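Local coordinates for EscD/YscD/HrpQ family type III secretion system inner membrane ring protein (Pseudomonas aeruginosa, PDB 6UID), which probably forms part of the inner-membrane ring of the type III secretion system, its cytosolic domain meeting the sorting platform, at residues E68-D72 with G73-V77. Numbering follows the deposited sequence.
Sequences EPRQD and GQAQV
Gln71 and Gln74 pair through both backbone bonds, N to O in each direction, and close a β-hairpin with a two-residue loop, a type I' turn with Asp72 and Gly73 at its corner. Gln71 N lies 2.9 Å from Gln74 O, and the same oxygen accepts a second hydrogen bond, from Gln76 NE2, 3.0 Å away. The two donors reach the carbonyl from opposite faces of its plane, the side-chain bond from NE2 nearly straight (170°). In Gln76, chi1 (-61°) sets CG beside the backbone N and against Gln71 CB, and the bend at chi2 (-60°) brings NE2 over Gln71 CB and within reach of Gln74 O. On the other face of the hairpin, Arg70 runs out extended and turns NH1 to Gly73 O at 3.1 Å, the oxygen lying near the guanidinium plane while Ala75 CB sits over one face of the group. Towards the open end, Pro69 O accepts Gln76 N at 2.9 Å, and one water donates to both Glu68 OE1 and Gln76 O. Strand 69-71 is joined to strand 88-90 by backbone bonds between Arg70 and Thr89, leaving strand 74-75 outermost in the sheet of this FHA-like domain. Gln71 OE1 accepts from Gln83 N and Gln88 NE2.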
loop_
_atom_site.group_PDB
_atom_site.type_symbol
_atom_site.label_atom_id
_atom_site.label_comp_id
_atom_site.label_asym_id
_atom_site.label_seq_id
_atom_site.Cartn_x
_atom_site.Cartn_y
_atom_site.Cartn_z
ATOM N N GLU A 68 -9.734 4.360 -0.630
ATOM C CA GLU A 68 -9.516 4.582 0.791
ATOM C C GLU A 68 -8.370 3.669 1.223
ATOM O O GLU A 68 -8.483 2.437 1.083
ATOM C CB GLU A 68 -10.783 4.247 1.575
ATOM C CG GLU A 68 -10.678 4.430 3.074
ATOM C CD GLU A 68 -10.995 5.848 3.500
ATOM O OE1 GLU A 68 -10.241 6.767 3.127
ATOM O OE2 GLU A 68 -12.013 6.042 4.198
ATOM N N PRO A 69 -7.284 4.204 1.766
ATOM C CA PRO A 69 -6.203 3.336 2.238
ATOM C C PRO A 69 -6.638 2.612 3.503
ATOM O O PRO A 69 -7.265 3.199 4.395
ATOM C CB PRO A 69 -5.065 4.318 2.525
ATOM C CG PRO A 69 -5.782 5.587 2.906
ATOM C CD PRO A 69 -7.005 5.630 2.005
ATOM N N ARG A 70 -6.333 1.322 3.548
ATOM C CA ARG A 70 -6.694 0.485 4.688
ATOM C C ARG A 70 -5.478 -0.321 5.115
ATOM O O ARG A 70 -4.612 -0.654 4.300
ATOM C CB ARG A 70 -7.850 -0.426 4.353
ATOM C CG ARG A 70 -9.117 0.360 4.046
ATOM C CD ARG A 70 -10.273 -0.523 3.624
ATOM N NE ARG A 70 -11.435 0.294 3.289
ATOM C CZ ARG A 70 -12.350 0.699 4.152
ATOM N NH1 ARG A 70 -12.286 0.343 5.435
ATOM N NH2 ARG A 70 -13.345 1.470 3.722
ATOM N N GLN A 71 -5.416 -0.605 6.412
ATOM C CA GLN A 71 -4.373 -1.433 6.994
ATOM C C GLN A 71 -5.098 -2.547 7.732
ATOM O O GLN A 71 -5.855 -2.289 8.675
ATOM C CB GLN A 71 -3.497 -0.607 7.926
ATOM C CG GLN A 71 -2.462 -1.438 8.639
ATOM C CD GLN A 71 -1.546 -0.596 9.476
ATOM O OE1 GLN A 71 -0.469 -0.223 9.048
ATOM N NE2 GLN A 71 -1.995 -0.265 10.680
ATOM N N ASP A 72 -4.948 -3.776 7.250
ATOM C CA ASP A 72 -5.728 -4.908 7.760
ATOM C C ASP A 72 -7.224 -4.577 7.806
ATOM O O ASP A 72 -7.946 -4.919 8.754
ATOM C CB ASP A 72 -5.187 -5.373 9.116
ATOM C CG ASP A 72 -3.786 -5.949 9.023
ATOM O OD1 ASP A 72 -3.438 -6.539 7.965
ATOM O OD2 ASP A 72 -3.026 -5.795 10.004
ATOM N N GLY A 73 -7.691 -3.904 6.757
ATOM C CA GLY A 73 -9.080 -3.559 6.585
ATOM C C GLY A 73 -9.530 -2.274 7.247
ATOM O O GLY A 73 -10.637 -1.796 6.942
ATOM N N GLN A 74 -8.721 -1.690 8.133
ATOM C CA GLN A 74 -9.112 -0.491 8.861
ATOM C C GLN A 74 -8.680 0.744 8.087
ATOM O O GLN A 74 -7.499 0.888 7.760
ATOM C CB GLN A 74 -8.430 -0.492 10.227
ATOM C CG GLN A 74 -8.822 -1.667 11.097
ATOM C CD GLN A 74 -10.299 -1.648 11.460
ATOM O OE1 GLN A 74 -11.010 -2.630 11.256
ATOM N NE2 GLN A 74 -10.764 -0.521 11.997
ATOM N N ALA A 75 -9.636 1.638 7.814
ATOM C CA ALA A 75 -9.324 2.858 7.084
ATOM C C ALA A 75 -8.307 3.683 7.845
ATOM O O ALA A 75 -8.396 3.842 9.065
ATOM C CB ALA A 75 -10.584 3.688 6.861
ATOM N N GLN A 76 -7.355 4.226 7.099
ATOM C CA GLN A 76 -6.295 5.065 7.633
ATOM C C GLN A 76 -6.511 6.507 7.196
ATOM O O GLN A 76 -7.112 6.773 6.151
ATOM C CB GLN A 76 -4.931 4.586 7.147
ATOM C CG GLN A 76 -4.581 3.163 7.559
ATOM C CD GLN A 76 -4.553 2.998 9.049
ATOM O OE1 GLN A 76 -3.756 3.658 9.730
ATOM N NE2 GLN A 76 -5.432 2.143 9.580
ATOM N N VAL A 77 -5.989 7.430 7.994
ATOM C CA VAL A 77 -6.065 8.854 7.686
ATOM C C VAL A 77 -4.679 9.391 7.352
ATOM O O VAL A 77 -3.638 8.798 7.674
ATOM C CB VAL A 77 -6.709 9.662 8.833
ATOM C CG1 VAL A 77 -8.139 9.184 9.046
ATOM C CG2 VAL A 77 -5.874 9.562 10.108
HETATM O O HOH W 1 -9.454 7.857 5.422
#